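Local coordinates for protein enterochelin esterase (PDB 3MGA) that probably hydrolyses the ester bonds of ferric enterobactin, so that the iron carried by this siderophore can be released inside the bacterial cell, at residues A[17-22]-A[35-40]; A[53-58]-A[70-75]; A[93-98]-A[132-137]. All blocks are in the same frame, centred on the assembly; numbering follows the deposited sequence.

Interaction 1 (A[17-22]-A[35-40]); sequences RTKTGP and TFWWRD
Lys19 lays the aliphatic part of its side chain across the indole of Trp37, and this overlap is one of two places where the loop 17-22 rests on strand 32-39. CG of Lys19 stands over the five-membered ring, 4.1 Å from its centroid and 23° off the ring normal, which makes a CH-pi contact. The lysine chain bends at its second torsion (chi2 49°), and this kink brings CE over the same face of the indole, toward its rim, 4.0 Å from Trp37 NE1. Beyond CE the amino group reaches back to its own segment, where NZ makes a weak hydrogen bond to Thr18 OG1. The opposite face of the indole is covered near its rim by Thr35 CG2, so the ring is sandwiched between a strand neighbour and the loop. At its edge, in the ring plane, the carbonyl oxygen of Gly21 approaches CD1, while the indole NE1 is hydrogen-bonded to Glu23 OE1.

The second place is formed by Pro22. Its CG touches the rim of the Phe36 ring at CD1, 3.8 Å away, and its CB lies over one face, displaced from the centre. No conventional hydrogen bond joins the two segments; the backbones approach most closely in a CA-H...O contact from Pro22 CA to Thr35 O, 3.2 Å long. Just before the proline, Gly21 takes a positive phi of 138°, a conformation suited to glycine, as the loop turns toward strand 23-26.

Phe36 and Trp37 point to different sides of the four-stranded antiparallel sheet of the N-terminal domain. Phe36 faces strand 92-100, meeting Tyr95 edge-to-face and touching Phe97, whereas Trp37 packs against Val80 and Arg82 of strand 80-87 and meets Trp15 of helix 13-17 edge-to-face.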
loop_
_atom_site.group_PDB
_atom_site.type_symbol
_atom_site.label_atom_id
_atom_site.label_comp_id
_atom_site.label_asym_id
_atom_site.label_seq_id
_atom_site.Cartn_x
_atom_site.Cartn_y
_atom_site.Cartn_z
ATOM N N ARG A 17 -7.849 -3.244 -31.638
ATOM C CA ARG A 17 -7.771 -4.672 -31.313
ATOM C C ARG A 17 -6.375 -5.091 -30.852
ATOM O O ARG A 17 -6.237 -6.017 -30.055
ATOM C CB ARG A 17 -8.174 -5.503 -32.535
ATOM C CG ARG A 17 -9.651 -5.423 -32.895
ATOM C CD ARG A 17 -10.504 -6.368 -32.053
ATOM N NE ARG A 17 -10.233 -7.772 -32.387
ATOM C CZ ARG A 17 -10.895 -8.818 -31.893
ATOM N NH1 ARG A 17 -11.894 -8.648 -31.030
ATOM N NH2 ARG A 17 -10.562 -10.048 -32.271
ATOM N N THR A 18 -5.346 -4.412 -31.361
ATOM C CA THR A 18 -3.953 -4.715 -31.003
ATOM C C THR A 18 -3.552 -4.139 -29.641
ATOM O O THR A 18 -2.529 -4.531 -29.068
ATOM C CB THR A 18 -2.968 -4.181 -32.071
ATOM O OG1 THR A 18 -3.056 -2.750 -32.148
ATOM C CG2 THR A 18 -3.269 -4.796 -33.441
ATOM N N LYS A 19 -4.348 -3.203 -29.132
ATOM C CA LYS A 19 -4.073 -2.581 -27.838
ATOM C C LYS A 19 -4.705 -3.334 -26.666
ATOM O O LYS A 19 -5.925 -3.525 -26.607
ATOM C CB LYS A 19 -4.469 -1.096 -27.849
ATOM C CG LYS A 19 -3.370 -0.165 -28.396
ATOM C CD LYS A 19 -2.769 -0.620 -29.722
ATOM C CE LYS A 19 -1.569 0.242 -30.102
ATOM N NZ LYS A 19 -0.881 -0.253 -31.330
ATOM N N THR A 20 -3.831 -3.766 -25.756
ATOM C CA THR A 20 -4.183 -4.513 -24.552
ATOM C C THR A 20 -3.877 -3.707 -23.288
ATOM O O THR A 20 -4.017 -4.211 -22.177
ATOM C CB THR A 20 -3.352 -5.814 -24.485
ATOM O OG1 THR A 20 -3.662 -6.630 -25.618
ATOM C CG2 THR A 20 -3.638 -6.601 -23.202
ATOM N N GLY A 21 -3.455 -2.457 -23.467
ATOM C CA GLY A 21 -3.112 -1.586 -22.354
ATOM C C GLY A 21 -1.854 -0.811 -22.682
ATOM O O GLY A 21 -1.516 -0.637 -23.851
ATOM N N PRO A 22 -1.159 -0.318 -21.651
ATOM C CA PRO A 22 0.079 0.420 -21.875
ATOM C C PRO A 22 1.159 -0.411 -22.574
ATOM O O PRO A 22 1.268 -1.618 -22.341
ATOM C CB PRO A 22 0.525 0.781 -20.457
ATOM C CG PRO A 22 -0.732 0.817 -19.673
ATOM C CD PRO A 22 -1.579 -0.270 -20.242
ATOM N N THR A 35 3.885 4.081 -23.204
ATOM C CA THR A 35 2.789 4.810 -23.824
ATOM C C THR A 35 1.435 4.300 -23.354
ATOM O O THR A 35 1.177 3.096 -23.354
ATOM C CB THR A 35 2.841 4.686 -25.366
ATOM O OG1 THR A 35 4.068 5.240 -25.846
ATOM C CG2 THR A 35 1.681 5.421 -26.012
ATOM N N PHE A 36 0.576 5.238 -22.969
ATOM C CA PHE A 36 -0.770 4.941 -22.508
ATOM C C PHE A 36 -1.764 5.309 -23.592
ATOM O O PHE A 36 -1.562 6.283 -24.321
ATOM C CB PHE A 36 -1.077 5.740 -21.246
ATOM C CG PHE A 36 -0.269 5.321 -20.053
ATOM C CD1 PHE A 36 -0.848 4.577 -19.033
ATOM C CD2 PHE A 36 1.066 5.651 -19.956
ATOM C CE1 PHE A 36 -0.104 4.190 -17.925
ATOM C CE2 PHE A 36 1.816 5.259 -18.859
ATOM C CZ PHE A 36 1.230 4.527 -17.841
ATOM N N TRP A 37 -2.831 4.522 -23.704
ATOM C CA TRP A 37 -3.868 4.774 -24.691
ATOM C C TRP A 37 -5.253 4.776 -24.045
ATOM O O TRP A 37 -5.550 3.955 -23.176
ATOM C CB TRP A 37 -3.871 3.699 -25.774
ATOM C CG TRP A 37 -2.556 3.422 -26.426
ATOM C CD1 TRP A 37 -1.706 2.395 -26.138
ATOM C CD2 TRP A 37 -1.947 4.163 -27.486
ATOM N NE1 TRP A 37 -0.601 2.451 -26.950
ATOM C CE2 TRP A 37 -0.723 3.527 -27.789
ATOM C CE3 TRP A 37 -2.314 5.306 -28.211
ATOM C CZ2 TRP A 37 0.139 3.996 -28.786
ATOM C CZ3 TRP A 37 -1.457 5.771 -29.205
ATOM C CH2 TRP A 37 -0.245 5.116 -29.480
ATOM N N TRP A 38 -6.085 5.717 -24.477
ATOM C CA TRP A 38 -7.466 5.818 -24.027
ATOM C C TRP A 38 -8.292 6.130 -25.261
ATOM O O TRP A 38 -7.968 7.051 -26.011
ATOM C CB TRP A 38 -7.666 6.893 -22.952
ATOM C CG TRP A 38 -9.110 6.994 -22.487
ATOM C CD1 TRP A 38 -9.772 6.123 -21.663
ATOM C CD2 TRP A 38 -10.054 8.027 -22.817
ATOM N NE1 TRP A 38 -11.072 6.546 -21.469
ATOM C CE2 TRP A 38 -11.268 7.712 -22.164
ATOM C CE3 TRP A 38 -9.992 9.184 -23.604
ATOM C CZ2 TRP A 38 -12.405 8.512 -22.269
ATOM C CZ3 TRP A 38 -11.126 9.980 -23.712
ATOM C CH2 TRP A 38 -12.316 9.639 -23.048
ATOM N N ARG A 39 -9.335 5.336 -25.476
ATOM C CA ARG A 39 -10.225 5.503 -26.614
ATOM C C ARG A 39 -11.428 6.328 -26.180
ATOM O O ARG A 39 -12.175 5.924 -25.288
ATOM C CB ARG A 39 -10.694 4.141 -27.128
ATOM C CG ARG A 39 -11.547 4.214 -28.389
ATOM C CD ARG A 39 -11.932 2.828 -28.879
ATOM N NE ARG A 39 -12.551 2.865 -30.201
ATOM C CZ ARG A 39 -12.995 1.795 -30.860
ATOM N NH1 ARG A 39 -12.904 0.577 -30.326
ATOM N NH2 ARG A 39 -13.534 1.942 -32.062
ATOM N N ASP A 40 -11.610 7.486 -26.805
ATOM C CA ASP A 40 -12.731 8.355 -26.478
ATOM C C ASP A 40 -14.000 7.718 -27.036
ATOM O O ASP A 40 -14.085 7.467 -28.235
ATOM C CB ASP A 40 -12.510 9.754 -27.066
ATOM C CG ASP A 40 -13.525 10.773 -26.572
ATOM O OD1 ASP A 40 -14.673 10.393 -26.258
ATOM O OD2 ASP A 40 -13.176 11.969 -26.511
#

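Interaction 2 (A[53-58]-A[70-75])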
loop_
_atom_site.group_PDB
_atom_site.type_symbol
_atom_site.label_atom_id
_atom_site.label_comp_id
_atom_site.label_asym_id
_atom_site.label_seq_id
_atom_site.Cartn_x
_atom_site.Cartn_y
_atom_site.Cartn_z
ATOM N N VAL A 53 -7.842 14.483 -20.203
ATOM C CA VAL A 53 -7.765 13.053 -19.925
ATOM C C VAL A 53 -6.508 12.925 -19.078
ATOM O O VAL A 53 -5.430 12.629 -19.591
ATOM C CB VAL A 53 -7.632 12.199 -21.193
ATOM C CG1 VAL A 53 -7.674 10.737 -20.822
ATOM C CG2 VAL A 53 -8.741 12.530 -22.194
ATOM N N TRP A 54 -6.647 13.177 -17.780
ATOM C CA TRP A 54 -5.505 13.142 -16.872
ATOM C C TRP A 54 -5.029 11.716 -16.623
ATOM O O TRP A 54 -5.827 10.783 -16.504
ATOM C CB TRP A 54 -5.826 13.843 -15.543
ATOM C CG TRP A 54 -6.377 15.258 -15.700
ATOM C CD1 TRP A 54 -7.690 15.637 -15.618
ATOM C CD2 TRP A 54 -5.638 16.452 -15.987
ATOM N NE1 TRP A 54 -7.809 16.984 -15.824
ATOM C CE2 TRP A 54 -6.567 17.513 -16.051
ATOM C CE3 TRP A 54 -4.282 16.731 -16.186
ATOM C CZ2 TRP A 54 -6.185 18.830 -16.312
ATOM C CZ3 TRP A 54 -3.902 18.038 -16.448
ATOM C CH2 TRP A 54 -4.851 19.073 -16.510
ATOM N N VAL A 55 -3.716 11.552 -16.571
ATOM C CA VAL A 55 -3.120 10.264 -16.320
ATOM C C VAL A 55 -2.591 10.387 -14.910
ATOM O O VAL A 55 -1.652 11.143 -14.659
ATOM C CB VAL A 55 -2.006 9.967 -17.345
ATOM C CG1 VAL A 55 -1.360 8.612 -17.082
ATOM C CG2 VAL A 55 -2.586 10.031 -18.774
ATOM N N TYR A 56 -3.231 9.687 -13.980
ATOM C CA TYR A 56 -2.849 9.744 -12.575
ATOM C C TYR A 56 -2.159 8.445 -12.198
ATOM O O TYR A 56 -2.814 7.449 -11.933
ATOM C CB TYR A 56 -4.086 9.981 -11.710
ATOM C CG TYR A 56 -3.802 10.334 -10.268
ATOM C CD1 TYR A 56 -3.629 11.664 -9.879
ATOM C CD2 TYR A 56 -3.738 9.346 -9.283
ATOM C CE1 TYR A 56 -3.380 12.004 -8.552
ATOM C CE2 TYR A 56 -3.492 9.673 -7.953
ATOM C CZ TYR A 56 -3.313 11.002 -7.590
ATOM O OH TYR A 56 -3.073 11.328 -6.271
ATOM N N ILE A 57 -0.829 8.472 -12.208
ATOM C CA ILE A 57 -0.008 7.318 -11.883
ATOM C C ILE A 57 0.616 7.554 -10.514
ATOM O O ILE A 57 1.305 8.550 -10.306
ATOM C CB ILE A 57 1.116 7.126 -12.931
ATOM C CG1 ILE A 57 0.537 7.098 -14.352
ATOM C CG2 ILE A 57 1.891 5.851 -12.659
ATOM C CD1 ILE A 57 1.582 6.982 -15.451
ATOM N N THR A 58 0.366 6.642 -9.579
ATOM C CA THR A 58 0.895 6.771 -8.223
ATOM C C THR A 58 2.418 6.956 -8.214
ATOM O O THR A 58 3.157 6.177 -8.814
ATOM C CB THR A 58 0.524 5.543 -7.355
ATOM O OG1 THR A 58 -0.895 5.391 -7.339
ATOM C CG2 THR A 58 1.025 5.704 -5.920
ATOM N N GLN A 70 -0.526 15.892 -15.581
ATOM C CA GLN A 70 -0.323 15.351 -16.921
ATOM C C GLN A 70 -1.617 14.867 -17.541
ATOM O O GLN A 70 -2.336 14.076 -16.945
ATOM C CB GLN A 70 0.669 14.190 -16.867
ATOM C CG GLN A 70 2.024 14.587 -16.337
ATOM C CD GLN A 70 2.705 15.599 -17.228
ATOM O OE1 GLN A 70 2.700 15.464 -18.446
ATOM N NE2 GLN A 70 3.312 16.605 -16.623
ATOM N N THR A 71 -1.897 15.352 -18.743
ATOM C CA THR A 71 -3.087 14.969 -19.487
ATOM C C THR A 71 -2.669 14.419 -20.832
ATOM O O THR A 71 -1.618 14.790 -21.359
ATOM C CB THR A 71 -4.022 16.167 -19.743
ATOM O OG1 THR A 71 -5.108 15.757 -20.588
ATOM C CG2 THR A 71 -3.266 17.307 -20.428
HETATM N N MSE A 72 -3.489 13.533 -21.387
HETATM C CA MSE A 72 -3.207 12.977 -22.695
HETATM C C MSE A 72 -3.556 14.010 -23.771
HETATM O O MSE A 72 -4.094 15.090 -23.485
HETATM C CB MSE A 72 -4.020 11.706 -22.953
HETATM C CG MSE A 72 -3.789 10.569 -21.977
HETATM SE SE MSE A 72 -4.607 8.920 -22.624
HETATM C CE MSE A 72 -4.156 7.727 -21.150
ATOM N N ALA A 73 -3.227 13.661 -25.007
ATOM C CA ALA A 73 -3.514 14.485 -26.160
ATOM C C ALA A 73 -4.022 13.537 -27.234
ATOM O O ALA A 73 -3.524 12.409 -27.348
ATOM C CB ALA A 73 -2.262 15.208 -26.627
ATOM N N ARG A 74 -5.022 13.969 -27.999
ATOM C CA ARG A 74 -5.559 13.120 -29.059
ATOM C C ARG A 74 -4.864 13.330 -30.397
ATOM O O ARG A 74 -4.465 14.444 -30.743
ATOM C CB ARG A 74 -7.078 13.280 -29.249
ATOM C CG ARG A 74 -7.584 14.696 -29.430
ATOM C CD ARG A 74 -8.873 14.719 -30.265
ATOM N NE ARG A 74 -9.893 13.748 -29.854
ATOM C CZ ARG A 74 -10.897 13.986 -29.013
ATOM N NH1 ARG A 74 -11.057 15.181 -28.447
ATOM N NH2 ARG A 74 -11.758 13.017 -28.737
ATOM N N ILE A 75 -4.739 12.239 -31.148
ATOM C CA ILE A 75 -4.123 12.276 -32.461
ATOM C C ILE A 75 -5.179 12.883 -33.375
ATOM O O ILE A 75 -6.187 12.244 -33.665
ATOM C CB ILE A 75 -3.728 10.863 -32.959
ATOM C CG1 ILE A 75 -2.983 10.085 -31.864
ATOM C CG2 ILE A 75 -2.907 10.953 -34.239
ATOM C CD1 ILE A 75 -1.807 10.827 -31.270
HETATM O O HOH W 1 -0.962 14.192 -13.522
#
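An irregular edge pairing joins strand 52-57 to the segment that leads into strand 73-74, connecting the two antiparallel sheets of the N-terminal E-set (immunoglobulin-like) domain. The backbones form a single bridge at Trp54 and Thr71, whose CA atoms are 4.0 Å apart. Val55 N donates to Gln70 O (2.9 Å) and Met72 N to Val53 O (2.8 Å). A third bond replaces a backbone acceptor with a side chain: Val53 N points almost straight at Thr71 OG1 (3.0 Å, 171° at the hydrogen). The threonine hydroxyl lies anti to its own backbone nitrogen (chi1 174°), and it donates a hydrogen bond to Met72 O, in the carbonyl plane and on a lone pair. Both functions of the hydroxyl are thereby used, and its rotation is fixed. A water accepts from Gln70 N and bonds weakly to Val55 O.

Side chains separate onto two sides of this pairing. On one, Thr71 CB sits over the six-membered ring of Trp54, 4.0 Å from the centroid in a CH-pi contact displaced toward the rim, while Gln70 O comes to the ring's edge at CE3. On the other, Met72, a selenomethionine extended beyond CG, runs past both valines: its CG meets Val55 CG2 at 3.5 Å, and its SE lies beside Val53 CG1. The Val55 and Met72 side chains cross at about a right angle.

This selenomethionine reaches into the core between the sheets, touching Phe36 and Trp38 of strand 32-39, Trp83 of strand 80-87 and Phe97 of strand 92-100. Trp54, on the other side, meets Phe106 edge-to-face, and strand 52-57 pairs along its other edge with strand 92-100.

Interaction 3 (A[93-98]-A[132-137])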
loop_
_atom_site.group_PDB
_atom_site.type_symbol
_atom_site.label_atom_id
_atom_site.label_comp_id
_atom_site.label_asym_id
_atom_site.label_seq_id
_atom_site.Cartn_x
_atom_site.Cartn_y
_atom_site.Cartn_z
ATOM N N GLY A 93 3.306 0.032 -10.284
ATOM C CA GLY A 93 2.388 0.976 -9.677
ATOM C C GLY A 93 1.008 1.017 -10.286
ATOM O O GLY A 93 0.778 0.487 -11.366
ATOM N N SER A 94 0.096 1.660 -9.566
ATOM C CA SER A 94 -1.284 1.806 -9.980
ATOM C C SER A 94 -1.442 3.071 -10.784
ATOM O O SER A 94 -0.626 4.000 -10.676
ATOM C CB SER A 94 -2.193 1.933 -8.758
ATOM O OG SER A 94 -2.029 0.848 -7.874
ATOM N N TYR A 95 -2.494 3.114 -11.592
ATOM C CA TYR A 95 -2.787 4.312 -12.364
ATOM C C TYR A 95 -4.262 4.306 -12.716
ATOM O O TYR A 95 -4.938 3.279 -12.596
ATOM C CB TYR A 95 -1.929 4.405 -13.637
ATOM C CG TYR A 95 -2.291 3.390 -14.698
ATOM C CD1 TYR A 95 -1.798 2.095 -14.651
ATOM C CD2 TYR A 95 -3.125 3.735 -15.755
ATOM C CE1 TYR A 95 -2.139 1.162 -15.629
ATOM C CE2 TYR A 95 -3.462 2.816 -16.733
ATOM C CZ TYR A 95 -2.976 1.532 -16.666
ATOM O OH TYR A 95 -3.321 0.623 -17.644
ATOM N N CYS A 96 -4.754 5.465 -13.135
ATOM C CA CYS A 96 -6.138 5.607 -13.533
ATOM C C CYS A 96 -6.204 6.821 -14.435
ATOM O O CYS A 96 -5.292 7.644 -14.415
ATOM C CB CYS A 96 -7.056 5.764 -12.303
ATOM S SG CYS A 96 -6.698 7.183 -11.212
ATOM N N PHE A 97 -7.236 6.912 -15.266
ATOM C CA PHE A 97 -7.381 8.079 -16.126
ATOM C C PHE A 97 -8.564 8.890 -15.631
ATOM O O PHE A 97 -9.447 8.359 -14.960
ATOM C CB PHE A 97 -7.606 7.709 -17.601
ATOM C CG PHE A 97 -6.645 6.685 -18.139
ATOM C CD1 PHE A 97 -5.278 6.803 -17.922
ATOM C CD2 PHE A 97 -7.104 5.653 -18.954
ATOM C CE1 PHE A 97 -4.391 5.859 -18.444
ATOM C CE2 PHE A 97 -6.226 4.721 -19.489
ATOM C CZ PHE A 97 -4.866 4.824 -19.232
ATOM N N ILE A 98 -8.576 10.178 -15.964
ATOM C CA ILE A 98 -9.661 11.061 -15.579
ATOM C C ILE A 98 -10.113 11.870 -16.799
ATOM O O ILE A 98 -9.732 13.038 -16.962
ATOM C CB ILE A 98 -9.252 12.021 -14.456
ATOM C CG1 ILE A 98 -8.598 11.258 -13.302
ATOM C CG2 ILE A 98 -10.466 12.820 -13.977
ATOM C CD1 ILE A 98 -8.172 12.136 -12.163
ATOM N N ILE A 132 -11.232 6.683 -13.555
ATOM C CA ILE A 132 -11.627 5.338 -13.952
ATOM C C ILE A 132 -10.403 4.467 -14.232
ATOM O O ILE A 132 -9.310 4.975 -14.499
ATOM C CB ILE A 132 -12.492 5.360 -15.237
ATOM C CG1 ILE A 132 -11.684 5.903 -16.427
ATOM C CG2 ILE A 132 -13.763 6.188 -15.027
ATOM C CD1 ILE A 132 -12.482 6.009 -17.719
ATOM N N ALA A 133 -10.600 3.154 -14.165
ATOM C CA ALA A 133 -9.550 2.198 -14.465
ATOM C C ALA A 133 -9.294 2.264 -15.962
ATOM O O ALA A 133 -9.944 3.020 -16.670
ATOM C CB ALA A 133 -9.974 0.807 -14.078
ATOM N N ASP A 134 -8.341 1.474 -16.440
ATOM C CA ASP A 134 -8.014 1.436 -17.860
ATOM C C ASP A 134 -8.869 0.333 -18.494
ATOM O O ASP A 134 -8.685 -0.835 -18.188
ATOM C CB ASP A 134 -6.515 1.172 -18.025
ATOM C CG ASP A 134 -6.056 1.202 -19.476
ATOM O OD1 ASP A 134 -6.894 1.206 -20.389
ATOM O OD2 ASP A 134 -4.833 1.207 -19.699
ATOM N N PRO A 135 -9.811 0.702 -19.386
ATOM C CA PRO A 135 -10.695 -0.307 -20.000
ATOM C C PRO A 135 -9.977 -1.334 -20.895
ATOM O O PRO A 135 -10.566 -2.344 -21.273
ATOM C CB PRO A 135 -11.685 0.536 -20.808
ATOM C CG PRO A 135 -10.982 1.803 -21.084
ATOM C CD PRO A 135 -10.043 2.048 -19.946
ATOM N N LEU A 136 -8.718 -1.074 -21.222
ATOM C CA LEU A 136 -7.929 -1.987 -22.032
ATOM C C LEU A 136 -7.226 -3.022 -21.141
ATOM O O LEU A 136 -6.837 -4.087 -21.611
ATOM C CB LEU A 136 -6.863 -1.210 -22.815
ATOM C CG LEU A 136 -7.268 -0.109 -23.804
ATOM C CD1 LEU A 136 -8.110 0.976 -23.166
ATOM C CD2 LEU A 136 -6.012 0.506 -24.404
ATOM N N ASN A 137 -7.084 -2.703 -19.852
ATOM C CA ASN A 137 -6.369 -3.551 -18.891
ATOM C C ASN A 137 -7.286 -4.243 -17.878
ATOM O O ASN A 137 -7.847 -3.598 -16.985
ATOM C CB ASN A 137 -5.335 -2.681 -18.157
ATOM C CG ASN A 137 -4.454 -3.470 -17.204
ATOM O OD1 ASN A 137 -4.504 -4.700 -17.154
ATOM N ND2 ASN A 137 -3.628 -2.753 -16.446
#
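Two backbone hydrogen bonds tie Phe97 to Ile132 as a hydrogen-bonded antiparallel pair: Phe97 N donates to Ile132 O over 2.9 Å, and Ile132 N returns a bond of 2.8 Å to Phe97 O. Alongside them Cys96 CB comes within 3.2 Å of Ile132 O.

The polar side-chain contact joins Tyr95 to Asp134. Tyr95 OH donates a hydrogen bond of 2.6 Å to Asp134 OD2, which lies at the edge of the phenol ring and in its plane and accepts through its anti lone pair; ring and carboxylate planes stand 75° apart. The other oxygen, OD1, receives Leu136 N from above the carboxylate plane, completing an Asx turn at the start of the type I turn 134-137. One carboxylate thus holds the turn's shape and anchors it to a strand of the E-set domain. Asp134 CG lies anti to the backbone nitrogen (chi1 -176°), extended toward the tyrosine.

In van der Waals contact, Phe97 CE2 approaches Asp134 CG to 3.5 Å with ring and carboxylate planes 56° apart. Asn137 CB lies near Tyr95 OH, while its ND2 bonds to Ala151 O of strand 148-153.

The three contacts adjoin one another in the N-terminal domain. Interactions 1 and 2 meet where Phe36 CZ touches Ile57 CD1 at 3.4 Å, and again in the salt bridge of Asp40 OD2 with Arg74 NH2 (2.8 Å). Interactions 2 and 3 share a sheet: Tyr56 N lies 2.9 Å from Cys96 O, a probable hydrogen bond between neighbouring strands. Pro22 links interactions 1 and 3, its CD 3.3 Å from Tyr95 OH. Their centres are 10 to 12 Å apart. All three lie in the N-terminal half, whereas the probable nucleophile elbow around Ser289 belongs to the esterase domain; a bound PEG lies about 7 Å from the Asn137 side chain.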